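PDB 4P0D: trypsin-resistant surface T6 protein from Streptococcus pyogenes serotype M6, which serves as the backbone pilin of this bacterium, the repeated subunit that probably forms the shaft of its surface pili. Local coordinates for residues 10-15 with 21-26; 60-65 with 95-100. The protein carries 1 engineered substitution. All blocks are in the same frame, centred on the assembly; numbering follows the deposited sequence.

In the fold
From the N terminus, strand 7-13 runs through the first, Ig-like domain. The chain then turns and enters strand 20-31. Contact 1 closes this short loop, with residues 10-15 facing residues 21-26 through the domain interior. Further on, after strand 38-43, comes helix 56-68; strand 94-101 follows after two more strands. Contact 2 closes that longer loop. The two loops lie in series and neither encloses the other. They meet in space because strands 20-31 and 94-101 are antiparallel neighbours. Tyr24 N and Ile97 O, 2.8 Å apart, probably hydrogen bond there. Residues 10-15 pack on the face of this strand pair where Leu23 and Ala98 point, and the helix on the other, where Ile97 and Leu99 point.

Contact 1 of 2, residues 10-15 with 21-26; sequences LKITNI and VTLYKI
Ile12 and Val21 meet inside the Ig-like domain, where strands 7-13 and 20-31 face each other without sharing a hydrogen bond. Their CA atoms stay 9.5 Å apart, and side chains span the gap. Ile12 can be followed outward. CB points toward the facing strand, CG2 stays back from residues 21-26, and CG1 leads outward. CG1 lies beside the backbone N (chi1 -60°), and the chain then extends (chi2 165°), which carries CD1 across. CD1 reaches Val21 CG1 at 4.0 Å and, more loosely, Leu23 CD1 at 4.5 Å. Ile12 and Val21 run alongside each other in opposite senses. Val21 uses its other methyl for a second partner, Ile15, from the loop that follows strand 7-13. Around this layer, Ile112 and Leu114 of strand 108-116 and Ala143 of strand 139-155 also touch Ile12. The side chain of Ile15 lies about 7 Å from a bound calcium ion, whose site includes Ser82 and Thr85. All four touching residues are buried and apolar, so dispersion and exclusion of water hold them together. At the loop end, Ile15 CD1 stands 4.3 Å from Val21 CG2.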
loop_
_atom_site.group_PDB
_atom_site.type_symbol
_atom_site.label_atom_id
_atom_site.label_comp_id
_atom_site.label_asym_id
_atom_site.label_seq_id
_atom_site.Cartn_x
_atom_site.Cartn_y
_atom_site.Cartn_z
ATOM N N LEU A 10 8.940 37.432 16.638
ATOM C CA LEU A 10 8.438 36.809 15.428
ATOM C C LEU A 10 7.836 35.461 15.833
ATOM O O LEU A 10 8.504 34.628 16.442
ATOM C CB LEU A 10 9.567 36.630 14.405
ATOM C CG LEU A 10 10.259 37.929 14.007
ATOM C CD1 LEU A 10 11.363 37.651 12.994
ATOM C CD2 LEU A 10 9.251 38.935 13.467
ATOM N N LYS A 11 6.570 35.268 15.498
ATOM C CA LYS A 11 5.800 34.164 16.034
ATOM C C LYS A 11 5.091 33.376 14.937
ATOM O O LYS A 11 4.555 33.936 13.981
ATOM C CB LYS A 11 4.800 34.707 17.049
ATOM C CG LYS A 11 3.854 33.673 17.642
ATOM C CD LYS A 11 3.020 34.308 18.744
ATOM C CE LYS A 11 2.010 33.340 19.330
ATOM N NZ LYS A 11 1.523 33.864 20.639
ATOM N N ILE A 12 5.100 32.064 15.093
ATOM C CA ILE A 12 4.398 31.177 14.196
ATOM C C ILE A 12 3.382 30.388 15.027
ATOM O O ILE A 12 3.734 29.825 16.064
ATOM C CB ILE A 12 5.360 30.217 13.481
ATOM C CG1 ILE A 12 6.385 31.017 12.664
ATOM C CG2 ILE A 12 4.581 29.298 12.539
ATOM C CD1 ILE A 12 7.587 30.206 12.211
ATOM N N THR A 13 2.123 30.394 14.603
ATOM C CA THR A 13 1.093 29.553 15.232
ATOM C C THR A 13 0.644 28.408 14.311
ATOM O O THR A 13 1.092 28.305 13.160
ATOM C CB THR A 13 -0.139 30.375 15.631
ATOM O OG1 THR A 13 -0.664 30.987 14.459
ATOM C CG2 THR A 13 0.228 31.435 16.642
ATOM N N ASN A 14 -0.230 27.547 14.831
ATOM C CA ASN A 14 -0.761 26.406 14.082
ATOM C C ASN A 14 0.306 25.413 13.658
ATOM O O ASN A 14 0.250 24.846 12.558
ATOM C CB ASN A 14 -1.583 26.852 12.850
ATOM C CG ASN A 14 -2.529 25.765 12.361
ATOM O OD1 ASN A 14 -3.123 25.055 13.178
ATOM N ND2 ASN A 14 -2.663 25.611 11.039
ATOM N N ILE A 15 1.253 25.150 14.554
ATOM C CA ILE A 15 2.312 24.200 14.294
ATOM C C ILE A 15 1.860 22.821 14.768
ATOM O O ILE A 15 1.707 22.578 15.971
ATOM C CB ILE A 15 3.626 24.600 14.991
ATOM C CG1 ILE A 15 4.040 26.007 14.556
ATOM C CG2 ILE A 15 4.740 23.609 14.653
ATOM C CD1 ILE A 15 5.388 26.462 15.077
ATOM N N VAL A 21 11.826 23.952 13.150
ATOM C CA VAL A 21 11.647 25.283 12.605
ATOM C C VAL A 21 13.030 25.947 12.491
ATOM O O VAL A 21 13.780 26.046 13.484
ATOM C CB VAL A 21 10.706 26.133 13.483
ATOM C CG1 VAL A 21 10.511 27.503 12.868
ATOM C CG2 VAL A 21 9.367 25.427 13.663
ATOM N N THR A 22 13.354 26.368 11.276
ATOM C CA THR A 22 14.576 27.084 10.983
ATOM C C THR A 22 14.235 28.435 10.364
ATOM O O THR A 22 13.453 28.508 9.417
ATOM C CB THR A 22 15.458 26.301 10.011
ATOM O OG1 THR A 22 15.536 24.922 10.410
ATOM C CG2 THR A 22 16.860 26.911 9.970
ATOM N N LEU A 23 14.831 29.501 10.893
ATOM C CA LEU A 23 14.651 30.838 10.359
ATOM C C LEU A 23 15.939 31.239 9.624
ATOM O O LEU A 23 17.041 31.095 10.165
ATOM C CB LEU A 23 14.320 31.834 11.470
ATOM C CG LEU A 23 12.841 32.195 11.621
ATOM C CD1 LEU A 23 11.986 30.970 11.946
ATOM C CD2 LEU A 23 12.679 33.266 12.698
ATOM N N TYR A 24 15.791 31.706 8.388
ATOM C CA TYR A 24 16.941 32.128 7.588
ATOM C C TYR A 24 16.853 33.607 7.363
ATOM O O TYR A 24 15.902 34.084 6.750
ATOM C CB TYR A 24 16.931 31.418 6.241
ATOM C CG TYR A 24 16.943 29.913 6.348
ATOM C CD1 TYR A 24 18.133 29.225 6.470
ATOM C CD2 TYR A 24 15.755 29.174 6.306
ATOM C CE1 TYR A 24 18.163 27.845 6.557
ATOM C CE2 TYR A 24 15.772 27.796 6.403
ATOM C CZ TYR A 24 16.986 27.126 6.524
ATOM O OH TYR A 24 17.040 25.729 6.617
ATOM N N LYS A 25 17.830 34.353 7.865
ATOM C CA LYS A 25 17.784 35.795 7.699
ATOM C C LYS A 25 18.178 36.180 6.272
ATOM O O LYS A 25 19.316 35.951 5.856
ATOM C CB LYS A 25 18.690 36.478 8.711
ATOM C CG LYS A 25 18.553 37.985 8.766
ATOM C CD LYS A 25 19.615 38.469 9.744
ATOM C CE LYS A 25 19.368 39.843 10.280
ATOM N NZ LYS A 25 20.331 40.048 11.405
ATOM N N ILE A 26 17.231 36.784 5.563
ATOM C CA ILE A 26 17.410 37.219 4.175
ATOM C C ILE A 26 17.454 38.736 4.016
ATOM O O ILE A 26 17.738 39.227 2.924
ATOM C CB ILE A 26 16.274 36.684 3.268
ATOM C CG1 ILE A 26 14.903 37.079 3.816
ATOM C CG2 ILE A 26 16.390 35.172 3.156
ATOM C CD1 ILE A 26 13.806 37.132 2.766
#

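Contact 2 of 2, residues 60-65 with 95-100; sequences TTIANG and VYIALL
No ring or amide takes part where Ile62 and Ala63 of the helix meet Ile97 and Leu99 of the strand. The flat groups point elsewhere. The ring of Tyr96 lies on the other face of the strand, edge-to-face with Tyr88. The amide of Asn64 is turned from the strand, and its ND2 bonds to Glu186 O. Between the segments there are only aliphatic groups. Ile97 is branched toward both helix residues. Its CG1 lies 3.8 Å from Ile62 CG2, and the two side chains pass at a slant. With chi1 at -66°, CG1 lies beside the backbone N and CG2 anti to it, which sends one branch to each helix residue; CG2 stands 4.5 Å from Ala63 CB. That CB also meets Leu99 CD2 at 4.0 Å. The alanine methyl thus rests in the notch between Ile97 CG2 and Leu99 CD2, which are 4.1 Å apart. Here helix 56-68 lies across a sheet face of the Ig-like domain. The axes of segments 60-65 and 95-100 cross at -76° and approach to 9.6 Å. Small Ala63 stands where the backbones are closest, 7.1 Å from its CA to Ile97 CA. The helix also looks toward the middle, Cna-B-like domain: Thr60 OG1 hydrogen bonds with Thr184 OG1, and Ala63 and Asn64 also touch Thr289.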
loop_
_atom_site.group_PDB
_atom_site.type_symbol
_atom_site.label_atom_id
_atom_site.label_comp_id
_atom_site.label_asym_id
_atom_site.label_seq_id
_atom_site.Cartn_x
_atom_site.Cartn_y
_atom_site.Cartn_z
ATOM N N THR A 60 8.372 31.413 -2.075
ATOM C CA THR A 60 8.823 30.068 -2.442
ATOM C C THR A 60 10.140 30.089 -3.256
ATOM O O THR A 60 11.042 29.287 -3.020
ATOM C CB THR A 60 7.723 29.317 -3.214
ATOM O OG1 THR A 60 6.598 29.128 -2.354
ATOM C CG2 THR A 60 8.213 27.974 -3.694
ATOM N N THR A 61 10.239 30.992 -4.223
ATOM C CA THR A 61 11.483 31.181 -4.985
ATOM C C THR A 61 12.715 31.395 -4.095
ATOM O O THR A 61 13.767 30.799 -4.322
ATOM C CB THR A 61 11.311 32.338 -5.975
ATOM O OG1 THR A 61 10.235 32.008 -6.855
ATOM C CG2 THR A 61 12.587 32.579 -6.809
ATOM N N ILE A 62 12.577 32.233 -3.067
ATOM C CA ILE A 62 13.680 32.514 -2.148
ATOM C C ILE A 62 14.054 31.246 -1.403
ATOM O O ILE A 62 15.233 30.916 -1.269
ATOM C CB ILE A 62 13.300 33.635 -1.140
ATOM C CG1 ILE A 62 13.107 34.958 -1.882
ATOM C CG2 ILE A 62 14.362 33.777 -0.060
ATOM C CD1 ILE A 62 12.081 35.901 -1.293
ATOM N N ALA A 63 13.042 30.525 -0.928
ATOM C CA ALA A 63 13.265 29.264 -0.204
ATOM C C ALA A 63 14.001 28.265 -1.080
ATOM O O ALA A 63 14.937 27.601 -0.622
ATOM C CB ALA A 63 11.939 28.675 0.283
ATOM N N ASN A 64 13.579 28.150 -2.339
ATOM C CA ASN A 64 14.299 27.302 -3.305
ATOM C C ASN A 64 15.792 27.667 -3.312
ATOM O O ASN A 64 16.659 26.795 -3.228
ATOM C CB ASN A 64 13.699 27.431 -4.716
ATOM C CG ASN A 64 12.275 26.896 -4.811
ATOM O OD1 ASN A 64 11.811 26.150 -3.944
ATOM N ND2 ASN A 64 11.571 27.291 -5.853
ATOM N N GLY A 65 16.081 28.963 -3.367
ATOM C CA GLY A 65 17.460 29.460 -3.465
ATOM C C GLY A 65 18.267 29.178 -2.223
ATOM O O GLY A 65 19.451 28.868 -2.297
ATOM N N VAL A 95 14.436 40.567 8.230
ATOM C CA VAL A 95 13.482 39.824 7.402
ATOM C C VAL A 95 13.967 38.389 7.321
ATOM O O VAL A 95 15.145 38.153 7.070
ATOM C CB VAL A 95 13.414 40.427 5.986
ATOM C CG1 VAL A 95 12.236 39.858 5.206
ATOM C CG2 VAL A 95 13.320 41.945 6.066
ATOM N N TYR A 96 13.059 37.444 7.542
ATOM C CA TYR A 96 13.378 36.015 7.583
ATOM C C TYR A 96 12.438 35.167 6.720
ATOM O O TYR A 96 11.284 35.490 6.525
ATOM C CB TYR A 96 13.275 35.472 9.024
ATOM C CG TYR A 96 14.240 36.070 10.019
ATOM C CD1 TYR A 96 13.962 37.278 10.645
ATOM C CD2 TYR A 96 15.433 35.418 10.339
ATOM C CE1 TYR A 96 14.843 37.826 11.551
ATOM C CE2 TYR A 96 16.318 35.959 11.252
ATOM C CZ TYR A 96 16.012 37.162 11.851
ATOM O OH TYR A 96 16.885 37.703 12.751
ATOM N N ILE A 97 12.955 34.049 6.240
ATOM C CA ILE A 97 12.119 32.965 5.731
ATOM C C ILE A 97 12.159 31.874 6.781
ATOM O O ILE A 97 13.237 31.465 7.190
ATOM C CB ILE A 97 12.680 32.401 4.415
ATOM C CG1 ILE A 97 12.608 33.462 3.310
ATOM C CG2 ILE A 97 11.928 31.137 3.993
ATOM C CD1 ILE A 97 11.218 33.987 3.021
ATOM N N ALA A 98 10.989 31.404 7.211
ATOM C CA ALA A 98 10.922 30.260 8.105
ATOM C C ALA A 98 10.520 29.025 7.311
ATOM O O ALA A 98 9.576 29.079 6.521
ATOM C CB ALA A 98 9.939 30.537 9.230
ATOM N N LEU A 99 11.266 27.939 7.492
ATOM C CA LEU A 99 10.894 26.624 6.981
ATOM C C LEU A 99 10.603 25.650 8.137
ATOM O O LEU A 99 11.405 25.513 9.093
ATOM C CB LEU A 99 11.978 26.035 6.072
ATOM C CG LEU A 99 12.327 26.862 4.820
ATOM C CD1 LEU A 99 13.465 26.192 4.052
ATOM C CD2 LEU A 99 11.121 27.076 3.910
ATOM N N LEU A 100 9.463 24.973 8.021
ATOM C CA LEU A 100 9.052 23.940 8.971
ATOM C C LEU A 100 9.184 22.578 8.278
ATOM O O LEU A 100 8.509 22.327 7.258
ATOM C CB LEU A 100 7.613 24.181 9.442
ATOM C CG LEU A 100 7.347 25.493 10.207
ATOM C CD1 LEU A 100 6.936 26.625 9.269
ATOM C CD2 LEU A 100 6.248 25.300 11.242
#